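Local coordinates for congerin II (Conger myriaster, PDB 1IS3), which binds beta-galactosides such as lactose as a homodimeric galectin of the conger eel, although its physiological role is not yet known, at residues A[9-13]-A[115-121]; A[76-80]-A[101-106]. One frame throughout, in Å; residues are numbered along the deposited sequence.

Contact 1. Residues A[9-13]-A[115-121]; sequences IPFKL and DAAFNLI
Phe11 and Phe118 sit directly across from each other as an antiparallel hydrogen-bonded pair, and both rings drop from the same face of the sheet into the protein interior. Phe11 swings its ring out with CG opposite the backbone N (chi1 178°), while Phe118 carries its own beside the N, and the rings brush at CD2 to CD2, 4.4 Å apart. The methyl CD1 of Ile121 packs against Phe11, 4.1 Å from Phe11 CB. Phe92 meets both rings edge-to-face. Between the strands, Phe11 N reaches Phe118 O at 2.9 Å, nearly straight at 173°, and Phe118 N returns a more bent bond to Phe11 O. On the other face the relief is low: Lys12 CG lies 3.9 Å from Ala117 CB. Asn119 and Pro10 lie side by side, pointing the same way, with Asn119 OD1 3.7 Å from Pro10 CG. Just beyond strand 10-12, the two Leu13 methyls rest against Ala116, CD1 on its CA and CD2 on its CB, beside the backbone bond from Leu13 N to Ala116 O. Asn119 and Leu120 form a classic bulge against Gly35, part of the curled sheet of the galectin beta-sandwich.

Contact 2. Residues A[76-80]-A[101-106]; sequences KKFPF and LSNGET
Lys77 reaches across to segment 101-106 with its chain extended beyond CG, and its ammonium carries the one direct hydrogen bond between the segments, from NZ to Thr106 O at 3.0 Å. The donor comes in nearly end-on to the carbonyl, at a C=O...N angle of 161°. A water accepts from both Lys77 NZ and Thr106 N, so the ammonium holds Thr106 O directly and Thr106 N through the water. A second water lies in hydrogen-bonding range of Pro79 O and Ser102 OG, bridging them; Ser102 OG is also bonded to Gln87 N.

Charge plays a looser part. The side chains of Lys77 and Glu105 pass at a slant, with NZ 4.6 Å from Glu105 OE1, too far for a salt bridge. Glu105 is steadied from its own segment: Asn103 ND2 gives a 2.8 Å bond to Glu105 OE2, meeting it from above the carboxylate plane, while Asn103 OD1 accepts from Glu105 N in an Asx turn. With CG between its backbone N and carbonyl carbon (chi1 65°), the amide of Asn103 is turned back towards Glu105.

The apolar contacts centre on Leu101. Its CD1 touches both Lys77 CB and Pro79 CD, and its CD2 meets the edge of the Phe80 ring, 4.2 Å from CZ.

Separately, the Pro79 ring packs on the Asn103 amide, CG 3.5 Å from OD1.

The loop after strand 68-75 is thus joined to the connection between strands 96-100 and 106-110 by direct and water-mediated polar links around a small apolar patch; the nearby carboxylate probably adds only modest attraction to the lysine.

In the fold
From the N terminus, the chain enters contact 1 at residues 9-13 and meets its partner, 115-121, only after most of the sandwich has been built, so this pairing closes a loop of about a hundred residues. Contact 2 is nested inside it: the loop 76-80, after strand 68-75, meets segment 101-106 after strands 85-92 and 96-100 have been laid down. Contact 1 joins strand 10-12 to strand 117-125 within one sheet, whereas contact 2 links a loop leaving that sheet to a turn of the five-stranded one. Their centres lie about 24 Å apart, on opposite sides of the chain's centre.

Contact 1. Residues A[9-13]-A[115-121]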
loop_
_atom_site.group_PDB
_atom_site.type_symbol
_atom_site.label_atom_id
_atom_site.label_comp_id
_atom_site.label_asym_id
_atom_site.label_seq_id
_atom_site.Cartn_x
_atom_site.Cartn_y
_atom_site.Cartn_z
ATOM N N ILE A 9 -3.379 0.465 6.582
ATOM C CA ILE A 9 -3.130 -0.936 6.680
ATOM C C ILE A 9 -2.040 -0.933 7.763
ATOM O O ILE A 9 -0.864 -0.647 7.473
ATOM C CB ILE A 9 -2.621 -1.519 5.336
ATOM C CG1 ILE A 9 -3.644 -1.222 4.216
ATOM C CG2 ILE A 9 -2.378 -3.023 5.526
ATOM C CD1 ILE A 9 -3.193 -1.578 2.787
ATOM N N PRO A 10 -2.401 -1.204 9.019
ATOM C CA PRO A 10 -1.506 -1.024 10.153
ATOM C C PRO A 10 -0.174 -1.764 10.011
ATOM O O PRO A 10 -0.171 -2.975 9.783
ATOM C CB PRO A 10 -2.325 -1.488 11.348
ATOM C CG PRO A 10 -3.768 -1.241 10.906
ATOM C CD PRO A 10 -3.719 -1.695 9.460
ATOM N N PHE A 11 0.966 -1.061 10.129
ATOM C CA PHE A 11 2.301 -1.675 10.190
ATOM C C PHE A 11 2.571 -1.823 11.696
ATOM O O PHE A 11 2.835 -0.870 12.424
ATOM C CB PHE A 11 3.318 -0.748 9.530
ATOM C CG PHE A 11 4.778 -1.209 9.538
ATOM C CD1 PHE A 11 5.154 -2.554 9.687
ATOM C CD2 PHE A 11 5.781 -0.250 9.347
ATOM C CE1 PHE A 11 6.501 -2.916 9.634
ATOM C CE2 PHE A 11 7.135 -0.612 9.293
ATOM C CZ PHE A 11 7.481 -1.938 9.435
ATOM N N LYS A 12 2.409 -3.045 12.172
ATOM C CA LYS A 12 2.478 -3.396 13.586
ATOM C C LYS A 12 3.776 -4.097 13.930
ATOM O O LYS A 12 4.487 -4.625 13.065
ATOM C CB LYS A 12 1.290 -4.314 13.935
ATOM C CG LYS A 12 0.008 -3.538 13.639
ATOM C CD LYS A 12 -1.089 -4.515 13.431
ATOM C CE LYS A 12 -1.491 -5.016 14.789
ATOM N NZ LYS A 12 -1.592 -6.476 14.778
ATOM N N LEU A 13 4.060 -4.050 15.234
ATOM C CA LEU A 13 5.169 -4.752 15.869
ATOM C C LEU A 13 5.266 -6.177 15.344
ATOM O O LEU A 13 4.289 -6.948 15.366
ATOM C CB LEU A 13 4.894 -4.748 17.352
ATOM C CG LEU A 13 5.822 -4.168 18.415
ATOM C CD1 LEU A 13 6.221 -2.735 18.207
ATOM C CD2 LEU A 13 5.007 -4.196 19.712
ATOM N N ASP A 115 6.023 3.670 19.893
ATOM C CA ASP A 115 4.813 3.269 19.178
ATOM C C ASP A 115 4.796 1.799 18.779
ATOM O O ASP A 115 5.820 1.203 18.473
ATOM C CB ASP A 115 4.641 4.100 17.911
ATOM C CG ASP A 115 4.293 5.565 18.156
ATOM O OD1 ASP A 115 4.904 6.446 17.547
ATOM O OD2 ASP A 115 3.410 5.833 18.953
ATOM N N ALA A 116 3.610 1.181 18.725
ATOM C CA ALA A 116 3.536 -0.218 18.362
ATOM C C ALA A 116 2.867 -0.500 17.010
ATOM O O ALA A 116 2.837 -1.639 16.542
ATOM C CB ALA A 116 2.778 -0.991 19.450
ATOM N N ALA A 117 2.328 0.535 16.373
ATOM C CA ALA A 117 1.664 0.398 15.069
ATOM C C ALA A 117 1.729 1.753 14.361
ATOM O O ALA A 117 1.724 2.804 15.055
ATOM C CB ALA A 117 0.196 0.025 15.251
ATOM N N PHE A 118 1.764 1.763 13.015
ATOM C CA PHE A 118 1.813 3.004 12.233
ATOM C C PHE A 118 0.801 2.861 11.117
ATOM O O PHE A 118 0.743 1.785 10.501
ATOM C CB PHE A 118 3.196 3.226 11.590
ATOM C CG PHE A 118 4.269 3.341 12.648
ATOM C CD1 PHE A 118 4.367 4.516 13.421
ATOM C CD2 PHE A 118 5.106 2.253 12.901
ATOM C CE1 PHE A 118 5.306 4.572 14.456
ATOM C CE2 PHE A 118 6.045 2.328 13.941
ATOM C CZ PHE A 118 6.135 3.478 14.708
ATOM N N ASN A 119 0.045 3.927 10.853
ATOM C CA ASN A 119 -0.941 3.852 9.796
ATOM C C ASN A 119 -0.603 4.515 8.475
ATOM O O ASN A 119 -1.465 4.560 7.568
ATOM C CB ASN A 119 -2.273 4.397 10.316
ATOM C CG ASN A 119 -3.071 3.277 11.000
ATOM O OD1 ASN A 119 -2.595 2.208 11.390
ATOM N ND2 ASN A 119 -4.354 3.473 11.238
ATOM N N LEU A 120 0.621 5.002 8.294
ATOM C CA LEU A 120 0.986 5.633 7.033
ATOM C C LEU A 120 2.448 5.328 6.676
ATOM O O LEU A 120 3.344 5.489 7.517
ATOM C CB LEU A 120 0.798 7.160 7.123
ATOM C CG LEU A 120 1.199 7.967 5.873
ATOM C CD1 LEU A 120 0.272 7.590 4.730
ATOM C CD2 LEU A 120 1.098 9.451 6.114
ATOM N N ILE A 121 2.686 4.851 5.468
ATOM C CA ILE A 121 4.015 4.623 4.955
ATOM C C ILE A 121 4.029 5.415 3.657
ATOM O O ILE A 121 3.091 5.234 2.869
ATOM C CB ILE A 121 4.214 3.124 4.700
ATOM C CG1 ILE A 121 4.205 2.355 5.999
ATOM C CG2 ILE A 121 5.521 2.920 3.972
ATOM C CD1 ILE A 121 3.320 1.110 5.836
#

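Contact 2. Residues A[76-80]-A[101-106]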
loop_
_atom_site.group_PDB
_atom_site.type_symbol
_atom_site.label_atom_id
_atom_site.label_comp_id
_atom_site.label_asym_id
_atom_site.label_seq_id
_atom_site.Cartn_x
_atom_site.Cartn_y
_atom_site.Cartn_z
ATOM N N LYS A 76 26.629 7.001 6.616
ATOM C CA LYS A 76 27.539 7.120 5.500
ATOM C C LYS A 76 27.301 5.912 4.580
ATOM O O LYS A 76 27.868 5.817 3.495
ATOM C CB LYS A 76 28.927 7.180 6.174
ATOM C CG LYS A 76 29.212 6.016 7.249
ATOM C CD LYS A 76 28.441 5.909 8.655
ATOM C CE LYS A 76 28.097 4.460 9.067
ATOM N NZ LYS A 76 26.959 4.326 9.979
ATOM N N LYS A 77 26.509 4.910 4.973
ATOM C CA LYS A 77 26.230 3.744 4.136
ATOM C C LYS A 77 25.366 4.229 2.991
ATOM O O LYS A 77 24.244 4.679 3.249
ATOM C CB LYS A 77 25.488 2.716 4.934
ATOM C CG LYS A 77 26.420 2.254 6.039
ATOM C CD LYS A 77 25.707 1.330 6.955
ATOM C CE LYS A 77 26.756 0.794 7.881
ATOM N NZ LYS A 77 26.099 -0.140 8.761
ATOM N N PHE A 78 25.797 4.159 1.739
ATOM C CA PHE A 78 24.979 4.736 0.712
ATOM C C PHE A 78 25.119 3.914 -0.557
ATOM O O PHE A 78 25.711 4.371 -1.541
ATOM C CB PHE A 78 25.421 6.188 0.497
ATOM C CG PHE A 78 24.349 7.050 -0.166
ATOM C CD1 PHE A 78 24.464 7.415 -1.516
ATOM C CD2 PHE A 78 23.246 7.472 0.586
ATOM C CE1 PHE A 78 23.469 8.210 -2.110
ATOM C CE2 PHE A 78 22.259 8.258 -0.011
ATOM C CZ PHE A 78 22.371 8.626 -1.354
ATOM N N PRO A 79 24.542 2.719 -0.641
ATOM C CA PRO A 79 24.612 1.888 -1.837
ATOM C C PRO A 79 23.524 2.304 -2.851
ATOM O O PRO A 79 22.751 1.444 -3.311
ATOM C CB PRO A 79 24.457 0.483 -1.253
ATOM C CG PRO A 79 23.398 0.709 -0.188
ATOM C CD PRO A 79 23.900 1.989 0.464
ATOM N N PHE A 80 23.387 3.570 -3.210
ATOM C CA PHE A 80 22.304 4.004 -4.064
ATOM C C PHE A 80 22.917 4.671 -5.274
ATOM O O PHE A 80 23.918 5.383 -5.116
ATOM C CB PHE A 80 21.396 5.029 -3.345
ATOM C CG PHE A 80 20.786 4.452 -2.086
ATOM C CD1 PHE A 80 19.673 3.616 -2.173
ATOM C CD2 PHE A 80 21.390 4.686 -0.848
ATOM C CE1 PHE A 80 19.178 2.998 -1.008
ATOM C CE2 PHE A 80 20.891 4.070 0.292
ATOM C CZ PHE A 80 19.794 3.226 0.222
ATOM N N LEU A 101 19.339 -2.319 3.991
ATOM C CA LEU A 101 19.518 -1.688 2.682
ATOM C C LEU A 101 19.672 -2.739 1.562
ATOM O O LEU A 101 19.799 -3.938 1.853
ATOM C CB LEU A 101 20.746 -0.742 2.737
ATOM C CG LEU A 101 20.789 0.233 3.914
ATOM C CD1 LEU A 101 22.074 1.026 3.870
ATOM C CD2 LEU A 101 19.558 1.153 3.867
ATOM N N SER A 102 19.682 -2.296 0.286
ATOM C CA SER A 102 19.797 -3.166 -0.914
ATOM C C SER A 102 21.013 -4.092 -0.891
ATOM O O SER A 102 20.923 -5.257 -1.298
ATOM C CB SER A 102 19.910 -2.346 -2.233
ATOM O OG SER A 102 19.107 -1.160 -2.345
ATOM N N ASN A 103 22.158 -3.609 -0.373
ATOM C CA ASN A 103 23.385 -4.407 -0.329
ATOM C C ASN A 103 23.518 -5.252 0.935
ATOM O O ASN A 103 24.564 -5.877 1.143
ATOM C CB ASN A 103 24.595 -3.492 -0.441
ATOM C CG ASN A 103 24.734 -2.558 0.760
ATOM O OD1 ASN A 103 23.772 -2.284 1.506
ATOM N ND2 ASN A 103 25.919 -2.004 1.003
ATOM N N GLY A 104 22.505 -5.294 1.816
ATOM C CA GLY A 104 22.576 -6.108 3.018
ATOM C C GLY A 104 23.046 -5.323 4.228
ATOM O O GLY A 104 22.956 -5.817 5.339
ATOM N N GLU A 105 23.561 -4.107 4.070
ATOM C CA GLU A 105 23.992 -3.343 5.244
ATOM C C GLU A 105 22.763 -2.884 6.037
ATOM O O GLU A 105 21.661 -2.723 5.487
ATOM C CB GLU A 105 24.810 -2.093 4.859
ATOM C CG GLU A 105 26.213 -2.511 4.457
ATOM C CD GLU A 105 27.144 -1.356 4.125
ATOM O OE1 GLU A 105 28.154 -1.264 4.820
ATOM O OE2 GLU A 105 26.879 -0.566 3.206
ATOM N N THR A 106 22.924 -2.674 7.341
ATOM C CA THR A 106 21.767 -2.287 8.139
ATOM C C THR A 106 21.986 -0.948 8.810
ATOM O O THR A 106 23.141 -0.523 9.008
ATOM C CB THR A 106 21.459 -3.379 9.215
ATOM O OG1 THR A 106 22.492 -3.281 10.193
ATOM C CG2 THR A 106 21.444 -4.808 8.682
HETATM O O HOH W 1 25.816 -3.035 8.236
HETATM O O HOH W 2 20.280 0.512 -4.444
#